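Local coordinates for probable glutamine-binding lipoprotein GlnH (GLNBP) (Mycobacterium tuberculosis, PDB 6H20) that probably binds aspartate and related amino acids as a solute-binding lipoprotein and regulates protein kinase G activity to control glutamate metabolism, at residues D193-L198 with P221-V226; V85-F90 with L254-N259; T154-L159 with P228-Q233. All coordinates share one frame; numbering follows the deposited sequence.

Interaction 1. Residues D193-L198 with P221-V226; sequences DCLVAL and PYLHIV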
loop_
_atom_site.group_PDB
_atom_site.type_symbol
_atom_site.label_atom_id
_atom_site.label_comp_id
_atom_site.label_asym_id
_atom_site.label_seq_id
_atom_site.Cartn_x
_atom_site.Cartn_y
_atom_site.Cartn_z
ATOM N N ASP A 193 4.571 8.044 11.455
ATOM C CA ASP A 193 4.822 7.998 12.893
ATOM C C ASP A 193 6.089 7.211 13.203
ATOM O O ASP A 193 6.807 7.536 14.155
ATOM C CB ASP A 193 3.623 7.387 13.613
ATOM C CG ASP A 193 2.348 8.164 13.384
ATOM O OD1 ASP A 193 2.417 9.398 13.198
ATOM O OD2 ASP A 193 1.262 7.545 13.398
ATOM N N CYS A 194 6.368 6.160 12.419
ATOM C CA CYS A 194 7.611 5.413 12.602
ATOM C C CYS A 194 8.807 6.294 12.303
ATOM O O CYS A 194 9.838 6.211 12.983
ATOM C CB CYS A 194 7.652 4.187 11.687
ATOM S SG CYS A 194 6.618 2.815 12.191
ATOM N N LEU A 195 8.685 7.153 11.290
ATOM C CA LEU A 195 9.795 8.042 10.970
ATOM C C LEU A 195 10.063 9.000 12.117
ATOM O O LEU A 195 11.214 9.194 12.518
ATOM C CB LEU A 195 9.513 8.796 9.671
ATOM C CG LEU A 195 10.575 9.844 9.351
ATOM C CD1 LEU A 195 11.942 9.180 9.190
ATOM C CD2 LEU A 195 10.203 10.635 8.112
ATOM N N VAL A 196 9.007 9.588 12.680
ATOM C CA VAL A 196 9.183 10.476 13.829
ATOM C C VAL A 196 9.862 9.738 14.979
ATOM O O VAL A 196 10.797 10.253 15.605
ATOM C CB VAL A 196 7.834 11.082 14.258
ATOM C CG1 VAL A 196 7.987 11.834 15.583
ATOM C CG2 VAL A 196 7.320 12.008 13.174
ATOM N N ALA A 197 9.400 8.521 15.270
ATOM C CA ALA A 197 9.981 7.745 16.361
ATOM C C ALA A 197 11.468 7.495 16.136
ATOM O O ALA A 197 12.264 7.541 17.083
ATOM C CB ALA A 197 9.236 6.422 16.511
ATOM N N LEU A 198 11.862 7.215 14.895
ATOM C CA LEU A 198 13.274 6.958 14.621
ATOM C C LEU A 198 14.075 8.249 14.695
ATOM O O LEU A 198 15.194 8.269 15.227
ATOM C CB LEU A 198 13.425 6.280 13.257
ATOM C CG LEU A 198 14.825 5.810 12.859
ATOM C CD1 LEU A 198 15.469 4.923 13.924
ATOM C CD2 LEU A 198 14.749 5.068 11.534
ATOM N N PRO A 221 17.359 11.732 4.641
ATOM C CA PRO A 221 18.435 11.016 3.931
ATOM C C PRO A 221 19.541 10.479 4.833
ATOM O O PRO A 221 20.458 9.815 4.329
ATOM C CB PRO A 221 18.969 12.058 2.941
ATOM C CG PRO A 221 17.928 13.125 2.894
ATOM C CD PRO A 221 17.245 13.133 4.210
ATOM N N TYR A 222 19.473 10.726 6.140
ATOM C CA TYR A 222 20.354 10.055 7.089
ATOM C C TYR A 222 20.010 8.571 7.212
ATOM O O TYR A 222 20.825 7.787 7.704
ATOM C CB TYR A 222 20.263 10.811 8.423
ATOM C CG TYR A 222 20.810 10.133 9.667
ATOM C CD1 TYR A 222 22.115 9.654 9.716
ATOM C CD2 TYR A 222 20.024 10.023 10.816
ATOM C CE1 TYR A 222 22.617 9.056 10.880
ATOM C CE2 TYR A 222 20.512 9.439 11.963
ATOM C CZ TYR A 222 21.800 8.953 11.994
ATOM O OH TYR A 222 22.258 8.364 13.162
ATOM N N LEU A 223 18.825 8.168 6.762
ATOM C CA LEU A 223 18.428 6.769 6.817
ATOM C C LEU A 223 18.751 6.063 5.504
ATOM O O LEU A 223 18.860 6.686 4.440
ATOM C CB LEU A 223 16.929 6.663 7.106
ATOM C CG LEU A 223 16.439 7.573 8.222
ATOM C CD1 LEU A 223 14.934 7.361 8.384
ATOM C CD2 LEU A 223 17.150 7.263 9.530
ATOM N N HIS A 224 18.900 4.739 5.585
ATOM C CA HIS A 224 19.121 3.924 4.395
ATOM C C HIS A 224 18.384 2.594 4.523
ATOM O O HIS A 224 18.045 2.139 5.621
ATOM C CB HIS A 224 20.618 3.739 4.047
ATOM C CG HIS A 224 21.403 2.932 5.038
ATOM N ND1 HIS A 224 22.712 2.557 4.801
ATOM C CD2 HIS A 224 21.085 2.433 6.258
ATOM C CE1 HIS A 224 23.161 1.859 5.830
ATOM N NE2 HIS A 224 22.196 1.773 6.730
ATOM N N ILE A 225 18.155 1.962 3.368
ATOM C CA ILE A 225 17.431 0.702 3.290
ATOM C C ILE A 225 18.439 -0.427 3.177
ATOM O O ILE A 225 19.371 -0.366 2.357
ATOM C CB ILE A 225 16.479 0.708 2.085
ATOM C CG1 ILE A 225 15.397 1.779 2.270
ATOM C CG2 ILE A 225 15.837 -0.671 1.897
ATOM C CD1 ILE A 225 14.557 2.042 1.012
ATOM N N VAL A 226 18.258 -1.455 4.004
ATOM C CA VAL A 226 19.188 -2.567 4.112
ATOM C C VAL A 226 18.408 -3.875 4.124
ATOM O O VAL A 226 17.182 -3.905 4.290
ATOM C CB VAL A 226 20.079 -2.462 5.368
ATOM C CG1 VAL A 226 20.870 -1.156 5.361
ATOM C CG2 VAL A 226 19.236 -2.555 6.628
#
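L223 pushes its side chain from strand 223-226 against L195 and L198 of helix 191-199. All three leucines are buried. The CB of L223 points at the helix but stops short of it. CG lies anti to the carbonyl carbon (chi1 -46°), and this carries the fork of the side chain forward to the helix. The two branches then divide the work. CD1 touches L195 CD1 at 3.6 Å and also lies 3.9 Å from L198 CD2. CD2 of L223 meets the same L198 methyl, CD2, at 3.8 Å. L198 reaches out to L223 tip to tip, while L195 comes in at a slant. The two helix leucines are three residues apart, a little under one turn, so they offer neighbouring methyls to one partner. L195 also rests on L216 and E219 of helix 210-219, and L223 on L146 of strand 139-148. The contact thus packs a helix against an edge of the sheet in one lobe of the binding-protein fold. On another face of the helix, C194 is held by its disulfide to C165. The chemistry across the contact is methyl against methyl, so its hold comes from shape and the exclusion of water.

Interaction 2. Residues V85-F90 with L254-N259; sequences VARDIF and LERIRN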
loop_
_atom_site.group_PDB
_atom_site.type_symbol
_atom_site.label_atom_id
_atom_site.label_comp_id
_atom_site.label_asym_id
_atom_site.label_seq_id
_atom_site.Cartn_x
_atom_site.Cartn_y
_atom_site.Cartn_z
ATOM N N VAL A 85 -8.518 5.816 -12.500
ATOM C CA VAL A 85 -9.846 5.212 -12.425
ATOM C C VAL A 85 -10.916 6.275 -12.620
ATOM O O VAL A 85 -11.853 6.105 -13.407
ATOM C CB VAL A 85 -10.027 4.462 -11.094
ATOM C CG1 VAL A 85 -11.436 3.859 -11.006
ATOM C CG2 VAL A 85 -8.962 3.390 -10.957
ATOM N N ALA A 86 -10.781 7.401 -11.919
ATOM C CA ALA A 86 -11.755 8.477 -12.073
ATOM C C ALA A 86 -11.777 9.001 -13.502
ATOM O O ALA A 86 -12.843 9.342 -14.031
ATOM C CB ALA A 86 -11.447 9.605 -11.085
ATOM N N ARG A 87 -10.609 9.079 -14.149
ATOM C CA ARG A 87 -10.583 9.499 -15.548
ATOM C C ARG A 87 -11.432 8.573 -16.411
ATOM O O ARG A 87 -12.177 9.032 -17.285
ATOM C CB ARG A 87 -9.149 9.538 -16.070
ATOM C CG ARG A 87 -9.023 10.224 -17.430
ATOM C CD ARG A 87 -7.715 9.857 -18.141
ATOM N NE ARG A 87 -6.529 10.173 -17.338
ATOM C CZ ARG A 87 -5.974 11.381 -17.256
ATOM N NH1 ARG A 87 -6.501 12.407 -17.914
ATOM N NH2 ARG A 87 -4.889 11.567 -16.509
ATOM N N ASP A 88 -11.332 7.262 -16.176
ATOM C CA ASP A 88 -12.115 6.308 -16.959
ATOM C C ASP A 88 -13.612 6.446 -16.682
ATOM O O ASP A 88 -14.431 6.198 -17.579
ATOM C CB ASP A 88 -11.657 4.879 -16.665
ATOM C CG ASP A 88 -10.378 4.499 -17.397
ATOM O OD1 ASP A 88 -9.768 5.368 -18.039
ATOM O OD2 ASP A 88 -10.004 3.314 -17.324
ATOM N N ILE A 89 -13.996 6.838 -15.465
ATOM C CA ILE A 89 -15.417 6.976 -15.145
ATOM C C ILE A 89 -15.972 8.277 -15.699
ATOM O O ILE A 89 -17.042 8.297 -16.328
ATOM C CB ILE A 89 -15.660 6.867 -13.625
ATOM C CG1 ILE A 89 -15.200 5.506 -13.097
ATOM C CG2 ILE A 89 -17.138 7.116 -13.290
ATOM C CD1 ILE A 89 -15.240 5.376 -11.573
ATOM N N PHE A 90 -15.265 9.379 -15.469
ATOM C CA PHE A 90 -15.795 10.715 -15.687
ATOM C C PHE A 90 -15.214 11.437 -16.890
ATOM O O PHE A 90 -15.772 12.466 -17.294
ATOM C CB PHE A 90 -15.553 11.579 -14.442
ATOM C CG PHE A 90 -16.307 11.112 -13.238
ATOM C CD1 PHE A 90 -17.651 11.416 -13.091
ATOM C CD2 PHE A 90 -15.686 10.357 -12.263
ATOM C CE1 PHE A 90 -18.355 10.987 -11.988
ATOM C CE2 PHE A 90 -16.395 9.928 -11.146
ATOM C CZ PHE A 90 -17.735 10.241 -11.018
ATOM N N LEU A 254 -6.335 -0.472 -15.326
ATOM C CA LEU A 254 -4.947 -0.895 -15.189
ATOM C C LEU A 254 -4.380 -1.388 -16.518
ATOM O O LEU A 254 -3.227 -1.095 -16.841
ATOM C CB LEU A 254 -4.808 -1.936 -14.079
ATOM C CG LEU A 254 -5.176 -1.377 -12.700
ATOM C CD1 LEU A 254 -5.037 -2.431 -11.601
ATOM C CD2 LEU A 254 -4.357 -0.113 -12.352
ATOM N N GLU A 255 -5.168 -2.126 -17.310
ATOM C CA GLU A 255 -4.713 -2.479 -18.658
ATOM C C GLU A 255 -4.401 -1.232 -19.472
ATOM O O GLU A 255 -3.371 -1.166 -20.163
ATOM C CB GLU A 255 -5.771 -3.308 -19.393
ATOM C CG GLU A 255 -5.931 -4.746 -18.899
ATOM C CD GLU A 255 -4.852 -5.679 -19.422
ATOM O OE1 GLU A 255 -4.064 -5.274 -20.316
ATOM O OE2 GLU A 255 -4.802 -6.831 -18.946
ATOM N N ARG A 256 -5.270 -0.220 -19.400
ATOM C CA ARG A 256 -4.997 1.012 -20.134
ATOM C C ARG A 256 -3.668 1.628 -19.718
ATOM O O ARG A 256 -2.825 1.923 -20.571
ATOM C CB ARG A 256 -6.121 2.028 -19.965
ATOM C CG ARG A 256 -5.826 3.272 -20.784
ATOM C CD ARG A 256 -6.915 4.305 -20.669
ATOM N NE ARG A 256 -7.194 4.780 -19.310
ATOM C CZ ARG A 256 -6.456 5.676 -18.652
ATOM N NH1 ARG A 256 -5.347 6.170 -19.195
ATOM N NH2 ARG A 256 -6.827 6.075 -17.439
ATOM N N ILE A 257 -3.458 1.831 -18.415
ATOM C CA ILE A 257 -2.269 2.581 -18.003
ATOM C C ILE A 257 -0.988 1.768 -18.169
ATOM O O ILE A 257 0.090 2.342 -18.373
ATOM C CB ILE A 257 -2.413 3.201 -16.600
ATOM C CG1 ILE A 257 -2.454 2.125 -15.512
ATOM C CG2 ILE A 257 -3.618 4.122 -16.548
ATOM C CD1 ILE A 257 -2.328 2.713 -14.075
ATOM N N ARG A 258 -1.060 0.434 -18.078
ATOM C CA ARG A 258 0.147 -0.352 -18.337
ATOM C C ARG A 258 0.597 -0.231 -19.784
ATOM O O ARG A 258 1.792 -0.366 -20.072
ATOM C CB ARG A 258 -0.068 -1.828 -18.015
ATOM C CG ARG A 258 -0.253 -2.125 -16.540
ATOM C CD ARG A 258 -0.146 -3.619 -16.310
ATOM N NE ARG A 258 -0.674 -4.036 -15.017
ATOM C CZ ARG A 258 -1.939 -4.394 -14.794
ATOM N NH1 ARG A 258 -2.842 -4.375 -15.777
ATOM N NH2 ARG A 258 -2.311 -4.769 -13.579
ATOM N N ASN A 259 -0.334 0.028 -20.702
ATOM C CA ASN A 259 -0.044 -0.034 -22.127
ATOM C C ASN A 259 0.014 1.324 -22.812
ATOM O O ASN A 259 0.547 1.413 -23.925
ATOM C CB ASN A 259 -1.097 -0.911 -22.815
ATOM C CG ASN A 259 -0.850 -2.359 -22.570
ATOM O OD1 ASN A 259 0.041 -2.952 -23.190
ATOM N ND2 ASN A 259 -1.592 -2.946 -21.647
#
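D88 and R256 face each other from two helices; their CA atoms, 9.4 Å apart, are the nearest CA pair of the two segments. Both segments are the last turns of their helices, 77-90 and 244-259. They belong to the two-lobed fold of the periplasmic binding proteins, and this contact ties the helices at the surface, away from the amino acid pocket. Side chains bridge the distance, chiefly the long R256 and the short D88. R256 starts out extended and bends at chi3 (59°), which brings its guanidinium to the carboxylate of D88. One oxygen takes both bonds of the salt bridge. D88 OD1 accepts R256 NE at 2.9 Å through its syn lone pair. It also takes a weak bond from R256 NH2 at 3.1 Å. The two flat groups are turned 63° against each other, so this is not a coplanar pairing of two oxygens with two nitrogens. The other oxygen, OD2, is bonded to T253 OG1 of helix 244-259, so both D88 oxygens have partners there. R87 crosses R256 at about a right angle, with R87 CD 3.9 Å from R256 NH2. The two cations share E84, which makes a salt bridge to R256 NH2 and another to R87 NH2; this probably offsets their like charge. D260 pairs with R256 NH1. R256 thus has three carboxylate partners, which probably stabilise its charge. A methyl completes the setting: I257 CG2 sits 3.5 Å above the plane of the R256 guanidinium, displaced toward its rim.

Interaction 3. Residues T154-L159 with P228-Q233; sequences TKVSDL and PDMADQ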
loop_
_atom_site.group_PDB
_atom_site.type_symbol
_atom_site.label_atom_id
_atom_site.label_comp_id
_atom_site.label_asym_id
_atom_site.label_seq_id
_atom_site.Cartn_x
_atom_site.Cartn_y
_atom_site.Cartn_z
ATOM N N THR A 154 21.987 -4.767 9.331
ATOM C CA THR A 154 21.978 -5.041 7.895
ATOM C C THR A 154 21.215 -6.297 7.496
ATOM O O THR A 154 21.041 -6.528 6.295
ATOM C CB THR A 154 23.400 -5.133 7.317
ATOM O OG1 THR A 154 24.057 -6.289 7.847
ATOM C CG2 THR A 154 24.202 -3.886 7.639
ATOM N N LYS A 155 20.776 -7.118 8.445
ATOM C CA LYS A 155 20.050 -8.334 8.106
ATOM C C LYS A 155 18.938 -8.562 9.115
ATOM O O LYS A 155 18.866 -7.907 10.159
ATOM C CB LYS A 155 20.972 -9.553 7.993
ATOM C CG LYS A 155 21.930 -9.720 9.133
ATOM C CD LYS A 155 22.956 -10.785 8.796
ATOM C CE LYS A 155 24.266 -10.531 9.505
ATOM N NZ LYS A 155 24.101 -10.543 10.982
ATOM N N VAL A 156 18.046 -9.490 8.773
ATOM C CA VAL A 156 16.850 -9.710 9.581
ATOM C C VAL A 156 17.212 -10.097 11.009
ATOM O O VAL A 156 16.577 -9.637 11.967
ATOM C CB VAL A 156 15.948 -10.758 8.910
ATOM C CG1 VAL A 156 14.746 -11.070 9.789
ATOM C CG2 VAL A 156 15.501 -10.240 7.572
ATOM N N SER A 157 18.237 -10.941 11.180
ATOM C CA SER A 157 18.568 -11.409 12.521
ATOM C C SER A 157 19.047 -10.276 13.422
ATOM O O SER A 157 18.939 -10.386 14.647
ATOM C CB SER A 157 19.595 -12.550 12.466
ATOM O OG SER A 157 20.819 -12.117 11.894
ATOM N N ASP A 158 19.531 -9.177 12.840
ATOM C CA ASP A 158 19.938 -8.015 13.628
ATOM C C ASP A 158 18.759 -7.342 14.322
ATOM O O ASP A 158 18.966 -6.561 15.259
ATOM C CB ASP A 158 20.625 -6.991 12.721
ATOM C CG ASP A 158 21.965 -7.477 12.194
ATOM O OD1 ASP A 158 22.604 -8.327 12.858
ATOM O OD2 ASP A 158 22.390 -7.006 11.119
ATOM N N LEU A 159 17.533 -7.606 13.871
ATOM C CA LEU A 159 16.351 -7.017 14.475
ATOM C C LEU A 159 15.993 -7.648 15.813
ATOM O O LEU A 159 15.291 -7.012 16.608
ATOM C CB LEU A 159 15.166 -7.144 13.515
ATOM C CG LEU A 159 15.382 -6.420 12.179
ATOM C CD1 LEU A 159 14.111 -6.514 11.331
ATOM C CD2 LEU A 159 15.791 -4.964 12.408
ATOM N N PRO A 228 17.654 -8.191 3.023
ATOM C CA PRO A 228 17.103 -8.918 1.879
ATOM C C PRO A 228 15.622 -8.618 1.707
ATOM O O PRO A 228 14.977 -7.995 2.548
ATOM C CB PRO A 228 17.293 -10.375 2.306
ATOM C CG PRO A 228 17.100 -10.340 3.784
ATOM C CD PRO A 228 17.622 -8.996 4.258
ATOM N N ASP A 229 15.084 -9.070 0.585
ATOM C CA ASP A 229 13.639 -9.073 0.426
ATOM C C ASP A 229 13.038 -10.007 1.472
ATOM O O ASP A 229 13.386 -11.191 1.530
ATOM C CB ASP A 229 13.300 -9.558 -0.983
ATOM C CG ASP A 229 13.540 -8.502 -2.043
ATOM O OD1 ASP A 229 13.789 -7.321 -1.710
ATOM O OD2 ASP A 229 13.471 -8.859 -3.234
ATOM N N MET A 230 12.159 -9.475 2.323
ATOM C CA MET A 230 11.605 -10.236 3.435
ATOM C C MET A 230 10.207 -10.783 3.167
ATOM O O MET A 230 9.779 -11.708 3.873
ATOM C CB MET A 230 11.523 -9.367 4.695
ATOM C CG MET A 230 12.883 -8.876 5.192
ATOM S SD MET A 230 12.709 -7.599 6.456
ATOM C CE MET A 230 11.873 -8.506 7.740
ATOM N N ALA A 231 9.496 -10.247 2.172
ATOM C CA ALA A 231 8.124 -10.654 1.883
ATOM C C ALA A 231 7.563 -9.838 0.736
ATOM O O ALA A 231 7.556 -8.606 0.798
ATOM C CB ALA A 231 7.219 -10.430 3.098
ATOM N N ASP A 232 7.071 -10.516 -0.297
ATOM C CA ASP A 232 6.482 -9.830 -1.437
ATOM C C ASP A 232 5.236 -9.051 -1.026
ATOM O O ASP A 232 4.459 -9.481 -0.163
ATOM C CB ASP A 232 6.074 -10.875 -2.476
ATOM C CG ASP A 232 5.503 -10.256 -3.721
ATOM O OD1 ASP A 232 6.192 -9.386 -4.288
ATOM O OD2 ASP A 232 4.378 -10.641 -4.131
ATOM N N GLN A 233 5.035 -7.900 -1.672
ATOM C CA GLN A 233 3.917 -6.999 -1.373
ATOM C C GLN A 233 3.304 -6.545 -2.686
ATOM O O GLN A 233 3.634 -5.477 -3.221
ATOM C CB GLN A 233 4.399 -5.794 -0.555
ATOM C CG GLN A 233 5.229 -6.177 0.669
ATOM C CD GLN A 233 4.433 -6.884 1.762
ATOM O OE1 GLN A 233 3.226 -6.683 1.911
ATOM N NE2 GLN A 233 5.119 -7.704 2.545
#
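P228 opens the contact by laying its ring beside V156, with P228 CG 4.1 Å from V156 CG2. D229 turns away, toward N142 and R144 of strand 139-148. M230 then comes back to V156 and meets it tip to tip. Its chain is bent at chi3 (63°), so CE folds round rather than running on. Three of its atoms therefore gather about one methyl: M230 CG is 3.8 Å from V156 CG2, and M230 SD and CE are each 4.0 Å from it. V156 uses this single branch for both partners. The loop that carries V156 is braced by D158. Its OD2 accepts T154 N at 2.9 Å in a nearly straight bond, and also K155 N, which arrives from above the carboxylate plane. The backbone of M230 and A231 bonds to Q143, and M230 O takes a bond from R175. A231 O accepts the amide of Q233, with NE2 at 3.1 Å and well above the carbonyl plane. The chain runs on in strand 232-240, which pairs with strands of both lobes, as expected for a connecting strand of this fold. Q233 is already at the pocket. It touches the bound asparagine, and its OE1 is bonded to S123 and T171, two residues of the ligand site. The polar bonds thus lie within each segment or run to other parts of the chain, while the two segments themselves are joined by apolar packing at the surface. With carbon and sulfur alone meeting across it, the contact is held by close packing and the exclusion of water.

From the N terminus, the chain first passes 85-90, then 154-159, then 193-198. The partners follow in reverse order. Residues 221-226 close the loop of interaction 1, 228-233 close that of interaction 3, and 254-259 close that of interaction 2. The three loops are nested one in another and none cross. Interactions 1 and 3 share a sheet, and their centres are 16 Å apart. They meet directly where V226 CG2 lies 3.9 Å from T154 CA. Interaction 2 is on the opposite side of the chain's centre, its centre 34 Å from each of the others. It joins two helices of the other lobe, which the chain re-enters along strand 232-240.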